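Local structure of Lin1840 protein (Listeria innocua serovar 6a, 4ZO9) at residues A[89-94]-A[407-412]; A[117-122]-A[166-171]; A[131-136]-A[185-190]; A[147-152]-A[471-476]. The protein probably catalyses the hydrolysis of terminal, non-reducing beta-D-glucosyl residues with release of beta-D-glucose, as a member of glycosyl hydrolase family 3. The protein carries 2 engineered substitutions. All blocks are in the same frame, centred on the assembly; numbering follows the deposited sequence.

In the fold
Interactions 1, 3 and 4 all touch the beta-D-glucose of chain C, and interaction 2 lies behind this pocket among the helices of the barrel domain. Interactions 1 and 4 join the N-terminal and C-terminal domains of family 3. Their centres are 13 Å apart, and they meet where Trp409 CZ2 comes within 3.5 Å of Glu473 OE1. Interaction 3 adds the next strand pair to the same parallel sheet as interaction 1, Phe135 N lying 2.8 Å from Ala90 O. Interaction 2 is about 10 Å from interaction 3, centre to centre, and joins two helices that precede and follow strand 133-134. It stays clear of interaction 4, whose nearest atoms are about 6 Å away.

Interaction 1 of 4, residues A[89-94]-A[407-412]; sequences MADVIH and GGWNVY. With BGC (beta-D-glucopyranose), chain C.
Asp91 and Trp409 meet beside the glucose of chain C, with Asp91 OD2 3.4 Å from Trp409 CZ3 and the carboxylate inclined at 57° to the indole. Asp91 OD1 accepts a hydrogen bond from O4 of the glucose at 2.8 Å, while Asp91 OD2 lies 2.8 Å from O6, whose proton has another acceptor in reach. The indole adds an apolar contact at C2 of the sugar, Trp409 CZ2 lying 3.8 Å from it.

Behind this first shell, Ile93 places CG1 against Trp409 CB at the root of the indole, and Val411 CG2 rests on Asp91 CB. His94 ties down the preceding backbone: with CG held between its backbone N and carbonyl carbon (chi1 58°), the ring swings over so that NE2 gives a 2.6 Å hydrogen bond to Gly408 O, with the oxygen tilted 19° from the ring plane. Phe100 O takes up His94 ND1, which fixes the ring at both nitrogens.

Water 2 accepts from Asp91 N at 3.0 Å and donates to Tyr412 OH. Water 1 accepts from Val411 N and lies 2.7 Å from Asp91 O; water 3 accepts from His94 N and lies 2.9 Å from Trp409 O. Tyr412 OH also bonds to Ser63 O, and its ring stacks with Tyr96.

The loop 407-412 of the C-terminal domain is thus fastened over the end of strand 87-90 by one direct bond and several waters. The result is a sugar site with a carboxylate facing O4 and O6 and an aromatic neighbour, consistent with recognition of a terminal glucosyl residue.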
# COMPACT_ATOMS: atom_id res chain seq x y z
N MET A 89 35.16 -3.32 -4.80
CA MET A 89 33.92 -2.55 -4.52
C MET A 89 33.51 -2.60 -3.05
O MET A 89 33.88 -3.55 -2.31
CB MET A 89 32.79 -3.04 -5.42
CG MET A 89 33.16 -3.23 -6.89
SD MET A 89 31.67 -3.21 -7.91
CE MET A 89 32.42 -3.75 -9.44
N ALA A 90 32.84 -1.54 -2.58
CA ALA A 90 32.37 -1.54 -1.18
C ALA A 90 31.14 -0.68 -0.93
O ALA A 90 30.83 0.24 -1.66
CB ALA A 90 33.50 -1.07 -0.28
N ASP A 91 30.52 -0.92 0.20
CA ASP A 91 29.43 -0.09 0.72
C ASP A 91 29.97 1.13 1.53
O ASP A 91 30.30 1.01 2.70
CB ASP A 91 28.51 -0.95 1.59
CG ASP A 91 27.73 -1.97 0.78
OD1 ASP A 91 26.97 -1.54 -0.10
OD2 ASP A 91 27.81 -3.19 1.02
N VAL A 92 30.08 2.29 0.87
CA VAL A 92 30.39 3.55 1.54
C VAL A 92 29.14 4.38 1.28
O VAL A 92 28.92 4.96 0.23
CB VAL A 92 31.71 4.19 1.03
CG1 VAL A 92 32.19 5.27 1.98
CG2 VAL A 92 32.80 3.08 0.87
N ILE A 93 28.28 4.33 2.28
CA ILE A 93 26.92 4.78 2.17
C ILE A 93 26.76 6.21 2.69
O ILE A 93 26.12 7.03 2.08
CB ILE A 93 26.00 3.86 2.96
CG1 ILE A 93 26.17 2.44 2.48
CG2 ILE A 93 24.53 4.35 2.83
CD1 ILE A 93 26.14 2.28 0.94
N HIS A 94 27.25 6.44 3.87
CA HIS A 94 27.27 7.78 4.44
C HIS A 94 28.58 8.01 5.22
O HIS A 94 28.60 8.53 6.34
CB HIS A 94 26.01 7.98 5.32
CG HIS A 94 25.86 7.00 6.45
ND1 HIS A 94 26.00 7.36 7.77
CD2 HIS A 94 25.54 5.68 6.46
CE1 HIS A 94 25.79 6.31 8.55
NE2 HIS A 94 25.50 5.28 7.78
N GLY A 407 24.78 5.07 12.96
CA GLY A 407 23.73 4.77 12.02
C GLY A 407 23.83 3.39 11.44
O GLY A 407 24.86 2.73 11.57
N GLY A 408 22.76 2.93 10.81
CA GLY A 408 22.86 1.74 9.95
C GLY A 408 23.79 1.99 8.74
O GLY A 408 24.15 3.15 8.41
N TRP A 409 24.18 0.90 8.09
CA TRP A 409 24.99 0.94 6.90
C TRP A 409 26.27 1.75 7.19
O TRP A 409 26.68 2.64 6.46
CB TRP A 409 24.17 1.43 5.70
CG TRP A 409 23.44 0.30 5.03
CD1 TRP A 409 22.08 0.15 4.94
CD2 TRP A 409 24.01 -0.88 4.41
NE1 TRP A 409 21.79 -1.01 4.31
CE2 TRP A 409 22.95 -1.67 3.98
CE3 TRP A 409 25.34 -1.31 4.16
CZ2 TRP A 409 23.14 -2.88 3.26
CZ3 TRP A 409 25.56 -2.54 3.50
CH2 TRP A 409 24.47 -3.31 3.04
N ASN A 410 26.87 1.40 8.31
CA ASN A 410 28.17 1.88 8.74
C ASN A 410 29.10 0.69 8.73
O ASN A 410 29.26 0.03 9.72
CB ASN A 410 28.12 2.50 10.13
CG ASN A 410 29.51 2.72 10.72
OD1 ASN A 410 30.45 3.00 10.01
ND2 ASN A 410 29.63 2.56 12.01
N VAL A 411 29.68 0.38 7.59
CA VAL A 411 30.35 -0.86 7.44
C VAL A 411 31.77 -0.78 7.97
O VAL A 411 32.28 -1.76 8.40
CB VAL A 411 30.32 -1.34 5.98
CG1 VAL A 411 31.10 -2.63 5.86
CG2 VAL A 411 28.83 -1.58 5.57
N TYR A 412 32.36 0.41 8.00
CA TYR A 412 33.78 0.58 8.33
C TYR A 412 34.07 1.48 9.54
O TYR A 412 35.16 1.42 10.11
CB TYR A 412 34.52 1.07 7.07
CG TYR A 412 34.51 0.05 5.93
CD1 TYR A 412 35.46 -0.97 5.89
CD2 TYR A 412 33.55 0.09 4.92
CE1 TYR A 412 35.45 -1.92 4.89
CE2 TYR A 412 33.51 -0.85 3.90
CZ TYR A 412 34.48 -1.85 3.88
OH TYR A 412 34.51 -2.82 2.89
C2 BGC C . 22.63 -4.80 0.03
C3 BGC C . 23.07 -3.80 -1.05
C4 BGC C . 24.58 -3.77 -1.03
C5 BGC C . 25.08 -5.06 -1.71
C6 BGC C . 26.57 -5.24 -1.46
C1 BGC C . 23.36 -6.16 -0.17
O2 BGC C . 21.21 -4.97 0.01
O3 BGC C . 22.56 -2.50 -0.79
O4 BGC C . 25.01 -2.65 -1.71
O5 BGC C . 24.26 -6.25 -1.31
O6 BGC C . 26.71 -5.52 -0.07
O HOH W 1 29.79 1.85 5.24
O HOH W 2 31.71 -3.04 1.91
O HOH W 3 28.70 4.47 5.61

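Interaction 2 of 4, residues A[117-122]-A[166-171]; sequences VMAEVS and KAMVDG
Met118 and Met168 reach each other through differently bent chains. Met118 sends CG anti to its backbone N (chi1 178°) and then folds at both following torsions, which turns CE across toward the neighbouring helix. Met168 has CG beside its own N (chi1 -83°) and runs on before bending at its last torsion. The methyl of Met118 therefore lands on the thioether of Met168, CE to SD 3.6 Å, and the two side chains pack together in the buried part of the interface.

Next to them the contact is made largely of backbone. Ala119 CB presses on Met168 O at 3.2 Å, and Gly171, which has no side chain, sets its carbonyl against the backbone of Glu120. Glu120 CA lies 3.1 Å from Gly171 O in a CA-H...O contact, and no conventional hydrogen bond crosses between the two segments. Gly171 O is nevertheless served from elsewhere, by Gln185 NE2. Glu120 carries its carboxylate past the contact to a salt bridge with Arg116.

Small residues at this point allow the segment axes to approach to 7.3 Å, with a crossing angle of -30°. Helices 112-128 and 158-173 run in the same general direction on the two sides of strand 133-134 in the chain order, and Met168 packs further on Ser136, beyond that strand. Such close, roughly parallel packing of consecutive helices is the arrangement of the outer layer of a TIM-type beta/alpha barrel.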
# COMPACT_ATOMS: atom_id res chain seq x y z
N VAL A 117 30.05 17.17 -0.26
CA VAL A 117 31.22 17.12 0.64
C VAL A 117 31.32 15.77 1.37
O VAL A 117 32.41 15.22 1.50
CB VAL A 117 31.22 18.30 1.65
CG1 VAL A 117 32.25 18.09 2.75
CG2 VAL A 117 31.53 19.59 0.91
N MET A 118 30.19 15.26 1.86
CA MET A 118 30.10 13.91 2.47
C MET A 118 30.65 12.89 1.46
O MET A 118 31.57 12.13 1.79
CB MET A 118 28.66 13.56 2.89
CG MET A 118 28.45 12.16 3.49
SD MET A 118 28.39 10.85 2.27
CE MET A 118 26.87 11.12 1.41
N ALA A 119 30.14 12.93 0.21
CA ALA A 119 30.60 11.99 -0.81
C ALA A 119 32.11 12.14 -1.12
O ALA A 119 32.83 11.15 -1.19
CB ALA A 119 29.79 12.13 -2.06
N GLU A 120 32.58 13.38 -1.25
CA GLU A 120 34.03 13.62 -1.42
C GLU A 120 34.92 13.09 -0.29
O GLU A 120 36.00 12.47 -0.51
CB GLU A 120 34.26 15.11 -1.60
CG GLU A 120 35.70 15.51 -1.86
CD GLU A 120 35.77 16.96 -2.21
OE1 GLU A 120 36.05 17.71 -1.27
OE2 GLU A 120 35.46 17.33 -3.37
N VAL A 121 34.49 13.32 0.94
CA VAL A 121 35.29 12.84 2.08
C VAL A 121 35.28 11.31 2.15
O VAL A 121 36.31 10.67 2.42
CB VAL A 121 34.84 13.47 3.40
CG1 VAL A 121 35.41 12.72 4.62
CG2 VAL A 121 35.21 14.93 3.41
N SER A 122 34.15 10.72 1.86
CA SER A 122 34.02 9.27 1.81
C SER A 122 34.96 8.64 0.81
O SER A 122 35.60 7.64 1.09
CB SER A 122 32.59 8.93 1.41
OG SER A 122 31.69 9.50 2.31
N LYS A 166 22.60 13.46 -7.56
CA LYS A 166 23.59 14.08 -8.42
C LYS A 166 24.75 14.65 -7.63
O LYS A 166 25.91 14.45 -7.98
CB LYS A 166 22.98 15.15 -9.29
CG LYS A 166 22.09 14.56 -10.35
CD LYS A 166 21.73 15.60 -11.39
CE LYS A 166 20.61 16.50 -10.96
NZ LYS A 166 20.51 17.67 -11.87
N ALA A 167 24.42 15.37 -6.56
CA ALA A 167 25.46 15.84 -5.64
C ALA A 167 26.39 14.74 -5.12
O ALA A 167 27.59 14.95 -5.09
CB ALA A 167 24.83 16.58 -4.49
N MET A 168 25.83 13.60 -4.70
CA MET A 168 26.64 12.46 -4.23
C MET A 168 27.53 11.88 -5.29
O MET A 168 28.67 11.58 -5.02
CB MET A 168 25.82 11.28 -3.68
CG MET A 168 25.40 11.44 -2.25
SD MET A 168 24.93 9.92 -1.42
CE MET A 168 23.54 10.62 -0.52
N VAL A 169 26.97 11.66 -6.47
CA VAL A 169 27.74 11.20 -7.65
C VAL A 169 28.88 12.17 -7.94
O VAL A 169 30.02 11.72 -8.10
CB VAL A 169 26.88 11.04 -8.93
CG1 VAL A 169 27.75 10.87 -10.16
CG2 VAL A 169 25.95 9.85 -8.78
N ASP A 170 28.57 13.47 -8.01
CA ASP A 170 29.62 14.47 -8.26
C ASP A 170 30.69 14.41 -7.16
O ASP A 170 31.91 14.39 -7.44
CB ASP A 170 29.02 15.87 -8.41
CG ASP A 170 30.09 16.95 -8.72
OD1 ASP A 170 30.97 16.72 -9.60
OD2 ASP A 170 30.04 18.02 -8.07
N GLY A 171 30.27 14.30 -5.90
CA GLY A 171 31.24 14.25 -4.78
C GLY A 171 32.12 13.02 -4.76
O GLY A 171 33.33 13.10 -4.44

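Interaction 3 of 4, residues A[131-136]-A[185-190]; sequences HHVTFS and QMAACV. With BGC (beta-D-glucopyranose), chain C.
Val133 pairs with Ala187, and Thr134 with Ala188, in parallel bridges between strands 133-134 and 187-193, where the backbone groups satisfy one another in the usual staggered way. Ala187 N donates to His132 O at 2.9 Å, and Thr134 N donates to Ala187 O at the same 2.9 Å. Farther along the ladder becomes irregular: Cys189 N is shared between Thr134 O at 3.1 Å and Ser136 O at 3.2 Å, both bonds weak. The irregularity coincides with an inverse gamma turn centred on Phe135, which brings Ser136 O within reach of Cys189 N.

Several polar groups look elsewhere. Phe135 O accepts from Lys191 NZ, and Ala188 N donates to Gln173 OE1. Thr134 OG1, anti to the backbone N (chi1 -176°), hydrogen-bonds Val92 O, which leaves CG2 beside Met186 SD and Ala187 O, while Ser136 OG binds Tyr172 OH. On its other side the strand pairs with strand 87-90: Val133 with Phe88 and Ala90, and the amide of Phe135 with Ala90 O.

Side chains pack beside these bonds. Met186 lays CE against the peptide joining Val133 and Thr134, 3.6 Å from Val133 C, and packs outward on helix 112-128. On the face with Ala187, Val133 CG2 touches Ala187 CB. Cys189 meets Phe135 at the ring's edge, its SG 5.4 Å from the ring centroid.

Phe135 is also the link to the sugar, its CB standing 3.5 Å from O4 of the glucose of chain C. The chemistry is that of a buried barrel sheet with its polar backbone largely paired, where the departure from regular pairing falls at the strand end next to the glucose.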
# COMPACT_ATOMS: atom_id res chain seq x y z
N HIS A 131 39.61 0.99 -2.01
CA HIS A 131 38.34 0.71 -2.67
C HIS A 131 38.18 1.55 -3.93
O HIS A 131 38.47 2.73 -3.93
CB HIS A 131 37.14 0.96 -1.74
CG HIS A 131 37.22 0.27 -0.42
ND1 HIS A 131 37.13 -1.11 -0.27
CD2 HIS A 131 37.40 0.76 0.82
CE1 HIS A 131 37.22 -1.42 1.00
NE2 HIS A 131 37.38 -0.30 1.68
N HIS A 132 37.66 0.93 -5.01
CA HIS A 132 37.53 1.61 -6.31
C HIS A 132 36.12 2.12 -6.61
O HIS A 132 35.93 3.06 -7.40
CB HIS A 132 37.92 0.66 -7.42
CG HIS A 132 39.26 0.03 -7.24
ND1 HIS A 132 39.55 -1.24 -7.67
CD2 HIS A 132 40.41 0.51 -6.71
CE1 HIS A 132 40.81 -1.53 -7.41
NE2 HIS A 132 41.35 -0.49 -6.81
N VAL A 133 35.13 1.44 -6.04
CA VAL A 133 33.71 1.66 -6.30
C VAL A 133 32.96 1.65 -4.97
O VAL A 133 33.20 0.78 -4.11
CB VAL A 133 33.05 0.52 -7.14
CG1 VAL A 133 31.57 0.85 -7.43
CG2 VAL A 133 33.73 0.28 -8.46
N THR A 134 32.04 2.61 -4.80
CA THR A 134 31.10 2.53 -3.72
C THR A 134 29.68 2.18 -4.16
O THR A 134 29.25 2.63 -5.20
CB THR A 134 31.06 3.80 -2.88
OG1 THR A 134 30.15 3.56 -1.76
CG2 THR A 134 30.61 4.99 -3.71
N PHE A 135 28.95 1.39 -3.37
CA PHE A 135 27.56 1.07 -3.68
C PHE A 135 26.63 2.14 -3.10
O PHE A 135 25.86 1.88 -2.21
CB PHE A 135 27.13 -0.32 -3.21
CG PHE A 135 27.98 -1.45 -3.73
CD1 PHE A 135 28.17 -1.64 -5.09
CD2 PHE A 135 28.62 -2.31 -2.84
CE1 PHE A 135 28.91 -2.68 -5.59
CE2 PHE A 135 29.31 -3.39 -3.30
CZ PHE A 135 29.48 -3.58 -4.71
N SER A 136 26.77 3.33 -3.66
CA SER A 136 26.03 4.55 -3.33
C SER A 136 26.06 5.51 -4.55
O SER A 136 27.01 5.49 -5.34
CB SER A 136 26.68 5.21 -2.10
OG SER A 136 26.14 6.49 -1.81
N GLN A 185 39.16 10.16 -5.90
CA GLN A 185 37.73 9.98 -6.25
C GLN A 185 37.54 8.53 -6.60
O GLN A 185 38.49 7.88 -6.86
CB GLN A 185 37.37 10.77 -7.50
CG GLN A 185 37.77 12.23 -7.47
CD GLN A 185 37.05 13.03 -6.44
OE1 GLN A 185 37.51 14.09 -6.10
NE2 GLN A 185 35.93 12.54 -5.92
N MET A 186 36.29 8.06 -6.66
CA MET A 186 35.96 6.65 -6.95
C MET A 186 34.69 6.55 -7.75
O MET A 186 33.96 7.51 -7.87
CB MET A 186 35.80 5.86 -5.65
CG MET A 186 34.56 6.20 -4.83
SD MET A 186 34.67 5.70 -3.11
CE MET A 186 35.10 3.98 -3.20
N ALA A 187 34.44 5.37 -8.32
CA ALA A 187 33.23 5.14 -9.10
C ALA A 187 32.04 4.98 -8.15
O ALA A 187 32.15 4.42 -7.05
CB ALA A 187 33.37 3.91 -10.00
N ALA A 188 30.92 5.52 -8.58
CA ALA A 188 29.66 5.42 -7.88
C ALA A 188 28.83 4.40 -8.61
O ALA A 188 28.95 4.25 -9.85
CB ALA A 188 28.94 6.76 -7.83
N CYS A 189 28.01 3.71 -7.82
CA CYS A 189 27.05 2.73 -8.26
C CYS A 189 25.67 3.08 -7.73
O CYS A 189 25.37 2.92 -6.54
CB CYS A 189 27.39 1.36 -7.71
SG CYS A 189 26.32 0.05 -8.31
N VAL A 190 24.83 3.56 -8.63
CA VAL A 190 23.41 3.83 -8.33
C VAL A 190 22.69 2.54 -7.91
O VAL A 190 22.92 1.49 -8.50
CB VAL A 190 22.75 4.47 -9.60
CG1 VAL A 190 21.24 4.60 -9.48
CG2 VAL A 190 23.32 5.86 -9.82
C2 BGC C . 22.63 -4.80 0.03
C3 BGC C . 23.07 -3.80 -1.05
C4 BGC C . 24.58 -3.77 -1.03
C5 BGC C . 25.08 -5.06 -1.71
C6 BGC C . 26.57 -5.24 -1.46
C1 BGC C . 23.36 -6.16 -0.17
O2 BGC C . 21.21 -4.97 0.01
O3 BGC C . 22.56 -2.50 -0.79
O4 BGC C . 25.01 -2.65 -1.71
O5 BGC C . 24.26 -6.25 -1.31
O6 BGC C . 26.71 -5.52 -0.07

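Interaction 4 of 4, residues A[147-152]-A[471-476]; sequences WGRVME and GGEAGS. With BGC (beta-D-glucopyranose), chain C; BGC (beta-D-glucopyranose), chain G; GLC (alpha-D-glucopyranose), chain B.
The glucose pocket between the N-terminal and C-terminal domains is lined here by Arg149 and Glu473, which lie side by side, the guanidinium and carboxylate planes stacked 6° apart. Glu473 CB sits over the centre of the guanidinium and OE1 over the same face, so the long Arg149 NH1 to Glu473 OE1 salt bridge (3.7 Å) is one of charge alone. Arg149 NH1 instead donates to O2 of the chain C glucose at 2.8 Å and NH2 to O3 at 3.0 Å, while the O2 hydroxyl donates to Glu473 OE1 at 2.8 Å.

Glu152 fixes the guanidinium from its edge. Its OE2 receives Arg149 NE at 2.7 Å in a nearly straight bond (171°), and OE1 takes NH2. Glu473 OE2 hydrogen-bonds Tyr205 OH and lies close to O2 of a second glucose, modelled in overlapping alpha and beta forms.

Where the backbones meet, glycines let the loops come close: Gly472 N donates to Gly148 O at 3.1 Å from well above the carbonyl plane. Water 4 accepts from Gly148 N and donates to Ser476 OG, which also hydrogen-bonds Gly202 O. Arg582 of the second subunit bonds Glu473 O, bringing the dimer interface up to this turn.

The O2 hydroxyl is thereby placed between a donor and an acceptor, one from each domain, and a guanidinium locked by Glu152 would present its N-H groups to O2 and O3 in a fixed orientation.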
# COMPACT_ATOMS: atom_id res chain seq x y z
N TRP A 147 9.63 0.27 6.44
CA TRP A 147 10.78 -0.34 5.73
C TRP A 147 12.07 0.15 6.37
O TRP A 147 12.30 1.36 6.47
CB TRP A 147 10.70 0.05 4.26
CG TRP A 147 11.61 -0.70 3.33
CD1 TRP A 147 11.77 -2.03 3.26
CD2 TRP A 147 12.44 -0.14 2.30
NE1 TRP A 147 12.62 -2.36 2.23
CE2 TRP A 147 13.09 -1.23 1.65
CE3 TRP A 147 12.69 1.18 1.86
CZ2 TRP A 147 14.00 -1.04 0.59
CZ3 TRP A 147 13.60 1.39 0.80
CH2 TRP A 147 14.20 0.27 0.13
N GLY A 148 12.91 -0.77 6.84
CA GLY A 148 14.15 -0.37 7.43
C GLY A 148 15.05 0.44 6.55
O GLY A 148 15.82 1.27 7.06
N ARG A 149 14.98 0.24 5.24
CA ARG A 149 15.93 0.88 4.34
C ARG A 149 15.58 2.34 4.01
O ARG A 149 16.27 2.95 3.23
CB ARG A 149 16.17 0.09 3.09
CG ARG A 149 16.39 -1.33 3.42
CD ARG A 149 16.94 -2.12 2.27
NE ARG A 149 18.32 -1.75 2.04
CZ ARG A 149 19.19 -2.41 1.30
NH1 ARG A 149 18.88 -3.55 0.72
NH2 ARG A 149 20.43 -1.92 1.21
N VAL A 150 14.55 2.93 4.63
CA VAL A 150 14.35 4.40 4.50
C VAL A 150 15.54 5.22 4.91
O VAL A 150 15.73 6.36 4.46
CB VAL A 150 13.11 4.91 5.29
CG1 VAL A 150 11.83 4.34 4.65
CG2 VAL A 150 13.17 4.55 6.76
N MET A 151 16.33 4.69 5.84
CA MET A 151 17.53 5.40 6.32
C MET A 151 18.54 5.71 5.23
O MET A 151 19.32 6.61 5.37
CB MET A 151 18.24 4.57 7.38
CG MET A 151 18.71 3.21 6.92
SD MET A 151 20.40 2.81 7.47
CE MET A 151 21.23 4.20 6.71
N GLU A 152 18.50 4.95 4.15
CA GLU A 152 19.48 5.02 3.01
C GLU A 152 18.99 5.95 1.87
O GLU A 152 19.73 6.37 1.01
CB GLU A 152 19.65 3.62 2.43
CG GLU A 152 20.35 2.57 3.27
CD GLU A 152 20.07 1.18 2.73
OE1 GLU A 152 20.59 0.91 1.62
OE2 GLU A 152 19.36 0.34 3.40
N GLY A 471 16.61 -0.87 12.14
CA GLY A 471 16.49 -0.51 10.74
C GLY A 471 17.66 -1.00 9.90
O GLY A 471 18.44 -1.87 10.34
N GLY A 472 17.80 -0.39 8.73
CA GLY A 472 18.68 -0.87 7.70
C GLY A 472 18.06 -2.05 6.97
O GLY A 472 16.88 -2.28 7.05
N GLU A 473 18.88 -2.82 6.28
CA GLU A 473 18.33 -3.96 5.53
C GLU A 473 17.69 -5.04 6.41
O GLU A 473 18.28 -5.45 7.40
CB GLU A 473 19.43 -4.56 4.66
CG GLU A 473 18.92 -5.68 3.78
CD GLU A 473 19.98 -6.28 2.86
OE1 GLU A 473 21.11 -5.68 2.74
OE2 GLU A 473 19.65 -7.37 2.27
N ALA A 474 16.45 -5.44 6.13
CA ALA A 474 15.79 -6.54 6.85
C ALA A 474 15.60 -6.18 8.33
O ALA A 474 15.60 -7.03 9.21
CB ALA A 474 16.54 -7.86 6.66
N GLY A 475 15.41 -4.90 8.55
CA GLY A 475 14.96 -4.26 9.81
C GLY A 475 13.61 -3.57 9.60
O GLY A 475 13.48 -2.37 9.81
N SER A 476 12.60 -4.34 9.22
CA SER A 476 11.24 -3.87 8.96
C SER A 476 10.49 -3.93 10.29
O SER A 476 10.54 -4.96 11.01
CB SER A 476 10.50 -4.73 7.89
OG SER A 476 10.95 -4.62 6.53
C2 BGC C . 22.63 -4.80 0.03
C3 BGC C . 23.07 -3.80 -1.05
C4 BGC C . 24.58 -3.77 -1.03
C5 BGC C . 25.08 -5.06 -1.71
C6 BGC C . 26.57 -5.24 -1.46
C1 BGC C . 23.36 -6.16 -0.17
O2 BGC C . 21.21 -4.97 0.01
O3 BGC C . 22.56 -2.50 -0.79
O4 BGC C . 25.01 -2.65 -1.71
O5 BGC C . 24.26 -6.25 -1.31
O6 BGC C . 26.71 -5.52 -0.07
C2 BGC G . 22.88 -8.56 1.87
C3 BGC G . 24.15 -7.95 1.28
C4 BGC G . 25.33 -8.19 2.23
C5 BGC G . 25.39 -9.58 2.87
C6 BGC G . 26.22 -9.50 4.12
C1 BGC G . 23.14 -10.00 2.25
O1 BGC G . 21.92 -10.57 2.74
O2 BGC G . 21.78 -8.55 0.95
O3 BGC G . 24.02 -6.53 1.05
O4 BGC G . 26.55 -7.99 1.50
O5 BGC G . 24.12 -10.04 3.29
O6 BGC G . 27.46 -8.95 3.73
C1 GLC B . 23.05 -9.83 2.39
C2 GLC B . 22.79 -8.44 1.97
C3 GLC B . 24.08 -7.93 1.32
C4 GLC B . 25.26 -8.13 2.29
C5 GLC B . 25.30 -9.57 2.80
C6 GLC B . 26.14 -9.76 3.99
O1 GLC B . 23.44 -10.51 1.21
O2 GLC B . 21.69 -8.49 1.07
O3 GLC B . 24.03 -6.49 1.03
O4 GLC B . 26.47 -7.78 1.59
O5 GLC B . 24.08 -9.82 3.41
O6 GLC B . 27.40 -9.37 3.56
O HOH W 4 13.58 -3.68 6.29